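Long-range contacts in unsaturated chondroitin disaccharide hydrolase (Streptococcus agalactiae, PDB 3VXD), which hydrolyses unsaturated chondroitin, hyaluronan and heparin disaccharides, releasing the 4,5-unsaturated uronic acid and preferring sulfated substrates: residues N103-R108 against I141-K146; E127-G132 against D393-W398; L178-L183 against P257-K262. The protein carries 1 engineered substitution. One frame throughout, in Å; residues are numbered along the deposited sequence. Where two conformers were deposited one is given.

Contact 1 (N103-R108 against I141-K146); sequences NRINNR and IKAADK
I105 of helix 88-106 meets helix 134-150 through the tip of its longer branch. CD1 reaches the backbone of A143, where CD1 and CA of A143 are 3.4 Å apart. That is closer than usual van der Waals contact, so this spot is tight. The CG1 branch runs trans to the backbone N (chi1 -169°), and this aims it at the other helix. The methyl also comes 4.0 Å from CB of A143. CG2 turns the other way and lies 4.2 Å from CB of K142. K146 closes the second flank of I105. Its aliphatic chain and that of I105 slide past each other in opposite directions, and CE of K146 lies 4.0 Å from CD1 of I105. Bends at the two outer torsions of K146 leave CE beside the methyl and turn NZ away from it, toward R108. Both ends are donors of like charge and do not bond in the conformer given for R108, one of two.

K142 works differently. Its chain is straight beyond CG and runs out to N106, whose own CB starts away from the contact. K142 NZ donates to OD1 of N106 at 2.8 Å. The bond lies in the plane of the amide carbonyl and uses a lone pair, with a C=O...N angle of 135°. The same NZ makes a salt bridge to E138, one turn earlier on its own helix. It is therefore shared between a neutral and an acidic partner. R108, with positive phi, ends helix 88-106 as the C-prime residue of a Schellman motif.

In the (alpha/alpha)6 barrel, the contact joins two neighbouring outer helices. Y120 of the inner helix 116-131 touches both I105 and A143. A143 and A144 also pack on L182 of helix 181-190.

Contact 2 (E127-G132 against D393-W398); sequences EYRING and DWELYW
R129 in the last turn of helix 116-131 and Y397 in the irregular C-terminal tail are the closest backbone pair, with CA atoms 6.3 Å apart. R129 carries most of the contact. Bends at chi2 (65°) and chi3 (99°) curl its chain along the tail, so the guanidinium meets two successive carbonyl oxygens and the terminal carboxylate. NH1 donates to O of Y397 at 3.1 Å. This donor sits well above the carbonyl plane rather than on a lone pair. NE makes a weak bond to O of L396, 2.8 Å long but bent to 127°. NH1 adds another weak bond, to O of the terminal carboxylate of W398. That carboxylate has a second arginine partner, on helix 246-263.

Helix 116-131 is an inner helix of the (alpha/alpha)6 barrel of glycoside hydrolase family 88. The tail returns to it after some 260 residues, at the active-site side: the W398 side chain is about 6 Å from that of N115, the engineered residue at the nucleophile position.

E395 crosses the R129 chain at about a right angle. Its CD lies 3.6 Å from CG of R129, so the carboxylate rests beside the aliphatic part and not on the guanidinium. One water donates to OE1 of E395 at 2.6 Å and to the backbone O of R129 at 2.9 Å. I130 brings CD1 to 4.0 Å from CE1 of Y397. W394 CZ2 lies over the centre of the tyrosine ring. The hydroxyl of Y397 is hydrogen-bonded to E83 on helix 71-85.

Contact 3 (L178-L183 against P257-K262); sequences LNIQLL and PLSYRK
Q181 lays its side chain over L258, with CD of Q181 3.6 Å from CB of L258. It sits as a knob in a hole made by L258, S259, R261 and K262 on helix 246-263. This single knob-into-hole joins neighbouring inner helices of the (alpha/alpha)6 barrel. A bend at chi2 (-41°) turns the amide into the hole. There it lies among the carbonyl of L258, the hydroxyl of S259 and the guanidinium of R261. CG of Q181 remains on the leucine, 4.0 Å from CD1 of L258.

Two further contacts accompany the knob. L178 starts at an angle to the other helix, but its CD2 comes 3.9 Å from CD1 of L258, an apolar pair. I180 sends CD1 to 3.7 Å from OG of S259, whose hydroxyl is hydrogen-bonded to O of G255 in the previous turn. The contact is buried and close to the substrate site. The L178 side chain lies about 4 Å from that of W251, which binds substrate, and about 5 Å from that of the engineered N115. The proton donor D175 precedes L178 by three residues.

R261 forms a wall of the hole and is itself held flat. CD2 of L258 lies against one face of the guanidinium. CE of K262 covers the centre of the opposite face, while NZ of K262 goes on to a salt bridge with E188. NH2 of R261 makes a salt bridge to OXT of W398. Another hold comes from its own helix: NE of R261 donates to a lone pair of O of L258 at 2.8 Å, nearly straight at 166° and almost in the guanidinium plane.

How the contacts relate
Contact 1 lies on the outer layer of the barrel, about 22 Å from the centre of the chain. Contacts 2 and 3 lie on the inner layer beside the substrate site, and contact 3 is the most buried. Chemistry follows place. Contact 1 leaves lysine and asparagine ends beside a small apolar patch. Contact 2 pairs one arginine with main-chain oxygens of the tail. Contact 3 encloses a polar knob. Helix 116-131 of contact 2 comes between the two helices of contact 1 in the chain. The tail of contact 2 also touches helix 246-263 of contact 3, and its terminal carboxylate joins the two contacts. Contacts 1 and 3 touch by packing where helix 134-150 meets helix 181-190.

Contact 1 (N103-R108 against I141-K146)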
loop_
_atom_site.group_PDB
_atom_site.type_symbol
_atom_site.label_atom_id
_atom_site.label_comp_id
_atom_site.label_asym_id
_atom_site.label_seq_id
_atom_site.Cartn_x
_atom_site.Cartn_y
_atom_site.Cartn_z
ATOM N N ASN A 103 -9.585 -17.496 -12.183
ATOM C CA ASN A 103 -8.926 -18.461 -13.075
ATOM C C ASN A 103 -7.495 -18.750 -12.626
ATOM O O ASN A 103 -7.057 -19.908 -12.606
ATOM C CB ASN A 103 -8.930 -17.944 -14.520
ATOM C CG ASN A 103 -8.203 -18.882 -15.484
ATOM O OD1 ASN A 103 -7.120 -18.567 -15.986
ATOM N ND2 ASN A 103 -8.795 -20.040 -15.737
ATOM N N ARG A 104 -6.781 -17.689 -12.251
ATOM C CA ARG A 104 -5.391 -17.796 -11.824
ATOM C C ARG A 104 -5.218 -18.690 -10.594
ATOM O O ARG A 104 -4.324 -19.544 -10.568
ATOM C CB ARG A 104 -4.795 -16.407 -11.572
ATOM C CG ARG A 104 -3.346 -16.437 -11.131
ATOM C CD ARG A 104 -2.738 -15.054 -11.189
ATOM N NE ARG A 104 -1.311 -15.077 -10.887
ATOM C CZ ARG A 104 -0.548 -13.990 -10.795
ATOM N NH1 ARG A 104 -1.069 -12.784 -10.993
ATOM N NH2 ARG A 104 0.739 -14.111 -10.509
ATOM N N ILE A 105 -6.062 -18.502 -9.582
ATOM C CA ILE A 105 -5.966 -19.343 -8.388
ATOM C C ILE A 105 -6.526 -20.751 -8.614
ATOM O O ILE A 105 -5.975 -21.718 -8.106
ATOM C CB ILE A 105 -6.539 -18.682 -7.103
ATOM C CG1 ILE A 105 -6.146 -19.512 -5.875
ATOM C CG2 ILE A 105 -8.058 -18.463 -7.195
ATOM C CD1 ILE A 105 -5.543 -18.706 -4.752
ATOM N N ASN A 106 -7.603 -20.853 -9.386
ATOM C CA ASN A 106 -8.170 -22.152 -9.754
ATOM C C ASN A 106 -7.138 -23.050 -10.431
ATOM O O ASN A 106 -7.038 -24.233 -10.114
ATOM C CB ASN A 106 -9.390 -21.966 -10.661
ATOM C CG ASN A 106 -10.666 -21.693 -9.881
ATOM O OD1 ASN A 106 -10.713 -21.868 -8.663
ATOM N ND2 ASN A 106 -11.713 -21.272 -10.584
ATOM N N ASN A 107 -6.358 -22.465 -11.338
ATOM C CA ASN A 107 -5.378 -23.199 -12.135
ATOM C C ASN A 107 -3.912 -23.026 -11.710
ATOM O O ASN A 107 -3.002 -23.396 -12.454
ATOM C CB ASN A 107 -5.568 -22.853 -13.611
ATOM C CG ASN A 107 -6.895 -23.357 -14.155
ATOM O OD1 ASN A 107 -7.182 -24.551 -14.109
ATOM N ND2 ASN A 107 -7.707 -22.447 -14.672
ATOM N N ARG A 108 -3.709 -22.462 -10.520
ATOM C CA ARG A 108 -2.379 -22.217 -9.952
ATOM C C ARG A 108 -1.375 -21.656 -10.958
ATOM O O ARG A 108 -0.297 -22.225 -11.163
ATOM C CB ARG A 108 -1.834 -23.480 -9.279
ATOM C CG ARG A 108 -2.433 -23.730 -7.905
ATOM C CD ARG A 108 -3.728 -24.522 -7.983
ATOM N NE ARG A 108 -3.498 -25.928 -7.666
ATOM C CZ ARG A 108 -3.664 -26.460 -6.459
ATOM N NH1 ARG A 108 -4.075 -25.712 -5.445
ATOM N NH2 ARG A 108 -3.421 -27.748 -6.266
ATOM N N ILE A 141 -11.408 -16.270 -0.747
ATOM C CA ILE A 141 -11.372 -17.411 0.171
ATOM C C ILE A 141 -10.353 -18.458 -0.293
ATOM O O ILE A 141 -9.594 -18.996 0.520
ATOM C CB ILE A 141 -12.783 -18.048 0.386
ATOM C CG1 ILE A 141 -13.778 -17.019 0.951
ATOM C CG2 ILE A 141 -12.704 -19.292 1.289
ATOM C CD1 ILE A 141 -13.335 -16.313 2.237
ATOM N N LYS A 142 -10.330 -18.733 -1.595
ATOM C CA LYS A 142 -9.335 -19.643 -2.163
ATOM C C LYS A 142 -7.907 -19.136 -1.939
ATOM O O LYS A 142 -7.026 -19.909 -1.553
ATOM C CB LYS A 142 -9.629 -19.927 -3.638
ATOM C CG LYS A 142 -10.846 -20.833 -3.814
ATOM C CD LYS A 142 -11.307 -20.936 -5.257
ATOM C CE LYS A 142 -12.310 -22.087 -5.403
ATOM N NZ LYS A 142 -12.743 -22.263 -6.808
ATOM N N ALA A 143 -7.694 -17.836 -2.141
ATOM C CA ALA A 143 -6.401 -17.210 -1.842
ATOM C C ALA A 143 -6.041 -17.357 -0.367
ATOM O O ALA A 143 -4.912 -17.725 -0.032
ATOM C CB ALA A 143 -6.389 -15.731 -2.261
ATOM N N ALA A 144 -7.005 -17.074 0.506
ATOM C CA ALA A 144 -6.822 -17.216 1.947
ATOM C C ALA A 144 -6.429 -18.652 2.327
ATOM O O ALA A 144 -5.510 -18.856 3.126
ATOM C CB ALA A 144 -8.084 -16.794 2.687
ATOM N N ASP A 145 -7.120 -19.630 1.743
ATOM C CA ASP A 145 -6.850 -21.048 2.021
ATOM C C ASP A 145 -5.446 -21.480 1.595
ATOM O O ASP A 145 -4.773 -22.208 2.325
ATOM C CB ASP A 145 -7.916 -21.946 1.390
ATOM C CG ASP A 145 -9.250 -21.862 2.114
ATOM O OD1 ASP A 145 -9.275 -21.457 3.299
ATOM O OD2 ASP A 145 -10.282 -22.197 1.493
ATOM N N LYS A 146 -5.010 -21.018 0.424
ATOM C CA LYS A 146 -3.655 -21.263 -0.055
ATOM C C LYS A 146 -2.601 -20.678 0.891
ATOM O O LYS A 146 -1.593 -21.330 1.191
ATOM C CB LYS A 146 -3.486 -20.710 -1.469
ATOM C CG LYS A 146 -2.163 -21.058 -2.124
ATOM C CD LYS A 146 -2.189 -20.796 -3.626
ATOM C CE LYS A 146 -3.042 -21.822 -4.374
ATOM N NZ LYS A 146 -2.537 -23.217 -4.205
#

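Contact 2 (E127-G132 against D393-W398)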
loop_
_atom_site.group_PDB
_atom_site.type_symbol
_atom_site.label_atom_id
_atom_site.label_comp_id
_atom_site.label_asym_id
_atom_site.label_seq_id
_atom_site.Cartn_x
_atom_site.Cartn_y
_atom_site.Cartn_z
ATOM N N GLU A 127 -13.724 -5.892 -4.813
ATOM C CA GLU A 127 -15.060 -5.980 -5.403
ATOM C C GLU A 127 -16.075 -6.511 -4.394
ATOM O O GLU A 127 -17.201 -6.014 -4.336
ATOM C CB GLU A 127 -15.118 -6.793 -6.702
ATOM C CG GLU A 127 -16.540 -6.749 -7.301
ATOM C CD GLU A 127 -16.675 -7.325 -8.696
ATOM O OE1 GLU A 127 -17.607 -6.881 -9.414
ATOM O OE2 GLU A 127 -15.874 -8.200 -9.080
ATOM N N TYR A 128 -15.682 -7.503 -3.590
ATOM C CA TYR A 128 -16.607 -8.032 -2.585
ATOM C C TYR A 128 -17.070 -6.934 -1.622
ATOM O O TYR A 128 -18.268 -6.821 -1.310
ATOM C CB TYR A 128 -16.043 -9.237 -1.811
ATOM C CG TYR A 128 -17.070 -9.761 -0.827
ATOM C CD1 TYR A 128 -16.983 -9.459 0.536
ATOM C CD2 TYR A 128 -18.178 -10.487 -1.276
ATOM C CE1 TYR A 128 -17.959 -9.910 1.432
ATOM C CE2 TYR A 128 -19.150 -10.939 -0.396
ATOM C CZ TYR A 128 -19.038 -10.650 0.949
ATOM O OH TYR A 128 -20.009 -11.099 1.812
ATOM N N ARG A 129 -16.113 -6.128 -1.164
ATOM C CA ARG A 129 -16.379 -4.995 -0.295
ATOM C C ARG A 129 -17.358 -4.024 -0.959
ATOM O O ARG A 129 -18.300 -3.539 -0.327
ATOM C CB ARG A 129 -15.061 -4.270 -0.004
ATOM C CG ARG A 129 -14.959 -3.679 1.374
ATOM C CD ARG A 129 -14.952 -4.773 2.431
ATOM N NE ARG A 129 -13.613 -5.099 2.907
ATOM C CZ ARG A 129 -13.371 -5.994 3.859
ATOM N NH1 ARG A 129 -12.124 -6.227 4.256
ATOM N NH2 ARG A 129 -14.380 -6.664 4.410
ATOM N N ILE A 130 -17.126 -3.765 -2.238
ATOM C CA ILE A 130 -17.878 -2.766 -2.987
ATOM C C ILE A 130 -19.298 -3.230 -3.312
ATOM O O ILE A 130 -20.249 -2.478 -3.103
ATOM C CB ILE A 130 -17.117 -2.327 -4.262
ATOM C CG1 ILE A 130 -15.915 -1.449 -3.880
ATOM C CG2 ILE A 130 -18.030 -1.555 -5.237
ATOM C CD1 ILE A 130 -14.910 -1.266 -5.009
ATOM N N ASN A 131 -19.453 -4.460 -3.800
ATOM C CA ASN A 131 -20.775 -4.902 -4.279
ATOM C C ASN A 131 -21.193 -6.336 -3.942
ATOM O O ASN A 131 -22.206 -6.828 -4.457
ATOM C CB ASN A 131 -20.928 -4.622 -5.782
ATOM C CG ASN A 131 -19.929 -5.391 -6.652
ATOM O OD1 ASN A 131 -19.518 -4.902 -7.704
ATOM N ND2 ASN A 131 -19.562 -6.593 -6.238
ATOM N N GLY A 132 -20.408 -6.998 -3.093
ATOM C CA GLY A 132 -20.694 -8.366 -2.646
ATOM C C GLY A 132 -20.597 -9.474 -3.687
ATOM O O GLY A 132 -21.071 -10.582 -3.447
ATOM N N ASP A 393 -15.002 8.861 3.355
ATOM C CA ASP A 393 -14.921 7.829 4.379
ATOM C C ASP A 393 -14.844 6.491 3.645
ATOM O O ASP A 393 -15.872 5.877 3.341
ATOM C CB ASP A 393 -16.146 7.888 5.313
ATOM C CG ASP A 393 -16.108 6.831 6.414
ATOM O OD1 ASP A 393 -17.176 6.570 7.013
ATOM O OD2 ASP A 393 -15.026 6.266 6.685
ATOM N N TRP A 394 -13.616 6.052 3.367
ATOM C CA TRP A 394 -13.367 4.888 2.521
ATOM C C TRP A 394 -13.430 3.575 3.291
ATOM O O TRP A 394 -12.775 3.424 4.331
ATOM C CB TRP A 394 -12.000 5.015 1.823
ATOM C CG TRP A 394 -11.669 3.861 0.914
ATOM C CD1 TRP A 394 -12.374 3.448 -0.184
ATOM C CD2 TRP A 394 -10.544 2.976 1.027
ATOM N NE1 TRP A 394 -11.762 2.359 -0.756
ATOM C CE2 TRP A 394 -10.636 2.048 -0.037
ATOM C CE3 TRP A 394 -9.468 2.879 1.922
ATOM C CZ2 TRP A 394 -9.696 1.031 -0.228
ATOM C CZ3 TRP A 394 -8.528 1.861 1.732
ATOM C CH2 TRP A 394 -8.648 0.956 0.662
ATOM N N GLU A 395 -14.220 2.632 2.777
ATOM C CA GLU A 395 -14.295 1.288 3.348
ATOM C C GLU A 395 -13.123 0.477 2.800
ATOM O O GLU A 395 -13.019 0.260 1.587
ATOM C CB GLU A 395 -15.643 0.607 3.022
ATOM C CG GLU A 395 -15.760 -0.822 3.605
ATOM C CD GLU A 395 -17.102 -1.509 3.323
ATOM O OE1 GLU A 395 -17.366 -2.546 3.962
ATOM O OE2 GLU A 395 -17.887 -1.033 2.473
ATOM N N LEU A 396 -12.236 0.048 3.698
ATOM C CA LEU A 396 -10.995 -0.634 3.312
ATOM C C LEU A 396 -11.240 -1.954 2.607
ATOM O O LEU A 396 -12.080 -2.756 3.031
ATOM C CB LEU A 396 -10.113 -0.898 4.534
ATOM C CG LEU A 396 -9.120 0.171 4.997
ATOM C CD1 LEU A 396 -9.811 1.470 5.405
ATOM C CD2 LEU A 396 -8.310 -0.395 6.153
ATOM N N TYR A 397 -10.490 -2.170 1.532
ATOM C CA TYR A 397 -10.430 -3.477 0.898
ATOM C C TYR A 397 -9.671 -4.408 1.841
ATOM O O TYR A 397 -10.069 -5.558 2.033
ATOM C CB TYR A 397 -9.711 -3.399 -0.455
ATOM C CG TYR A 397 -10.257 -2.360 -1.420
ATOM C CD1 TYR A 397 -11.588 -1.931 -1.353
ATOM C CD2 TYR A 397 -9.441 -1.822 -2.416
ATOM C CE1 TYR A 397 -12.081 -0.979 -2.248
ATOM C CE2 TYR A 397 -9.926 -0.882 -3.325
ATOM C CZ TYR A 397 -11.243 -0.462 -3.233
ATOM O OH TYR A 397 -11.710 0.477 -4.122
ATOM N N TRP A 398 -8.598 -3.876 2.438
ATOM C CA TRP A 398 -7.773 -4.593 3.418
ATOM C C TRP A 398 -8.584 -4.984 4.647
ATOM O O TRP A 398 -9.635 -4.405 4.936
ATOM C CB TRP A 398 -6.573 -3.728 3.859
ATOM C CG TRP A 398 -5.860 -3.080 2.716
ATOM C CD1 TRP A 398 -6.000 -1.791 2.291
ATOM C CD2 TRP A 398 -4.916 -3.693 1.834
ATOM N NE1 TRP A 398 -5.208 -1.563 1.199
ATOM C CE2 TRP A 398 -4.525 -2.712 0.898
ATOM C CE3 TRP A 398 -4.352 -4.975 1.751
ATOM C CZ2 TRP A 398 -3.605 -2.972 -0.120
ATOM C CZ3 TRP A 398 -3.437 -5.237 0.734
ATOM C CH2 TRP A 398 -3.079 -4.243 -0.192
ATOM O OXT TRP A 398 -8.191 -5.888 5.388
HETATM O O HOH W 1 -18.850 -4.104 2.493
#

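Contact 3 (L178-L183 against P257-K262)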
loop_
_atom_site.group_PDB
_atom_site.type_symbol
_atom_site.label_atom_id
_atom_site.label_comp_id
_atom_site.label_asym_id
_atom_site.label_seq_id
_atom_site.Cartn_x
_atom_site.Cartn_y
_atom_site.Cartn_z
ATOM N N LEU A 178 0.782 -7.049 5.573
ATOM C CA LEU A 178 -0.371 -6.762 4.709
ATOM C C LEU A 178 -0.975 -8.051 4.159
ATOM O O LEU A 178 -2.189 -8.149 3.994
ATOM C CB LEU A 178 -0.004 -5.805 3.564
ATOM C CG LEU A 178 0.260 -4.357 3.988
ATOM C CD1 LEU A 178 1.758 -4.112 4.194
ATOM C CD2 LEU A 178 -0.332 -3.368 2.988
ATOM N N ASN A 179 -0.110 -9.028 3.890
ATOM C CA ASN A 179 -0.494 -10.375 3.455
ATOM C C ASN A 179 -1.568 -10.997 4.360
ATOM O O ASN A 179 -2.543 -11.573 3.872
ATOM C CB ASN A 179 0.766 -11.253 3.447
ATOM C CG ASN A 179 0.687 -12.449 2.498
ATOM O OD1 ASN A 179 1.588 -13.298 2.506
ATOM N ND2 ASN A 179 -0.354 -12.519 1.678
ATOM N N ILE A 180 -1.395 -10.857 5.676
ATOM C CA ILE A 180 -2.288 -11.486 6.664
ATOM C C ILE A 180 -3.701 -10.878 6.752
ATOM O O ILE A 180 -4.592 -11.470 7.368
ATOM C CB ILE A 180 -1.640 -11.561 8.083
ATOM C CG1 ILE A 180 -1.310 -10.161 8.636
ATOM C CG2 ILE A 180 -0.389 -12.460 8.044
ATOM C CD1 ILE A 180 -0.771 -10.160 10.090
ATOM N N GLN A 181 -3.903 -9.708 6.142
ATOM C CA GLN A 181 -5.226 -9.072 6.130
ATOM C C GLN A 181 -6.231 -9.968 5.418
ATOM O O GLN A 181 -7.416 -10.011 5.767
ATOM C CB GLN A 181 -5.180 -7.676 5.491
ATOM C CG GLN A 181 -4.192 -6.682 6.153
ATOM C CD GLN A 181 -4.182 -6.749 7.682
ATOM O OE1 GLN A 181 -3.116 -6.860 8.311
ATOM N NE2 GLN A 181 -5.356 -6.681 8.284
ATOM N N LEU A 182 -5.733 -10.708 4.435
ATOM C CA LEU A 182 -6.522 -11.710 3.735
ATOM C C LEU A 182 -7.047 -12.774 4.717
ATOM O O LEU A 182 -8.168 -13.265 4.568
ATOM C CB LEU A 182 -5.659 -12.321 2.626
ATOM C CG LEU A 182 -6.129 -13.374 1.633
ATOM C CD1 LEU A 182 -7.181 -12.815 0.703
ATOM C CD2 LEU A 182 -4.920 -13.852 0.837
ATOM N N LEU A 183 -6.248 -13.100 5.734
ATOM C CA LEU A 183 -6.658 -14.080 6.741
ATOM C C LEU A 183 -7.702 -13.513 7.706
ATOM O O LEU A 183 -8.683 -14.187 8.019
ATOM C CB LEU A 183 -5.452 -14.645 7.504
ATOM C CG LEU A 183 -4.360 -15.373 6.710
ATOM C CD1 LEU A 183 -3.335 -15.977 7.663
ATOM C CD2 LEU A 183 -4.904 -16.448 5.757
ATOM N N PRO A 257 -0.975 -0.713 11.576
ATOM C CA PRO A 257 -2.341 -0.273 11.867
ATOM C C PRO A 257 -3.410 -1.179 11.253
ATOM O O PRO A 257 -4.437 -1.388 11.871
ATOM C CB PRO A 257 -2.418 1.142 11.257
ATOM C CG PRO A 257 -1.212 1.297 10.427
ATOM C CD PRO A 257 -0.170 0.377 11.000
ATOM N N LEU A 258 -3.176 -1.714 10.058
ATOM C CA LEU A 258 -4.110 -2.687 9.466
ATOM C C LEU A 258 -4.365 -3.871 10.405
ATOM O O LEU A 258 -5.517 -4.294 10.593
ATOM C CB LEU A 258 -3.588 -3.192 8.115
ATOM C CG LEU A 258 -3.668 -2.220 6.933
ATOM C CD1 LEU A 258 -3.044 -2.843 5.676
ATOM C CD2 LEU A 258 -5.107 -1.792 6.654
ATOM N N SER A 259 -3.286 -4.386 10.996
ATOM C CA SER A 259 -3.367 -5.486 11.957
ATOM C C SER A 259 -3.973 -5.017 13.281
ATOM O O SER A 259 -4.758 -5.741 13.909
ATOM C CB SER A 259 -1.980 -6.096 12.198
ATOM O OG SER A 259 -1.425 -6.579 10.989
ATOM N N TYR A 260 -3.630 -3.799 13.690
ATOM C CA TYR A 260 -4.207 -3.219 14.904
ATOM C C TYR A 260 -5.748 -3.212 14.888
ATOM O O TYR A 260 -6.379 -3.503 15.905
ATOM C CB TYR A 260 -3.660 -1.818 15.177
ATOM C CG TYR A 260 -4.279 -1.189 16.401
ATOM C CD1 TYR A 260 -3.802 -1.479 17.683
ATOM C CD2 TYR A 260 -5.360 -0.322 16.279
ATOM C CE1 TYR A 260 -4.388 -0.896 18.818
ATOM C CE2 TYR A 260 -5.951 0.252 17.395
ATOM C CZ TYR A 260 -5.469 -0.041 18.656
ATOM O OH TYR A 260 -6.076 0.542 19.749
ATOM N N ARG A 261 -6.342 -2.893 13.740
ATOM C CA ARG A 261 -7.804 -2.933 13.600
ATOM C C ARG A 261 -8.389 -4.222 14.159
ATOM O O ARG A 261 -9.440 -4.219 14.790
ATOM C CB ARG A 261 -8.222 -2.902 12.132
ATOM C CG ARG A 261 -7.847 -1.694 11.334
ATOM C CD ARG A 261 -8.385 -1.905 9.929
ATOM N NE ARG A 261 -7.733 -3.055 9.304
ATOM C CZ ARG A 261 -8.192 -3.719 8.248
ATOM N NH1 ARG A 261 -9.347 -3.377 7.679
ATOM N NH2 ARG A 261 -7.497 -4.747 7.766
ATOM N N LYS A 262 -7.701 -5.322 13.881
ATOM C CA LYS A 262 -8.223 -6.660 14.135
ATOM C C LYS A 262 -7.735 -7.274 15.447
ATOM O O LYS A 262 -8.226 -8.333 15.861
ATOM C CB LYS A 262 -7.848 -7.577 12.962
ATOM C CG LYS A 262 -8.136 -6.992 11.577
ATOM C CD LYS A 262 -9.622 -6.716 11.391
ATOM C CE LYS A 262 -9.946 -6.337 9.952
ATOM N NZ LYS A 262 -11.366 -5.908 9.837
#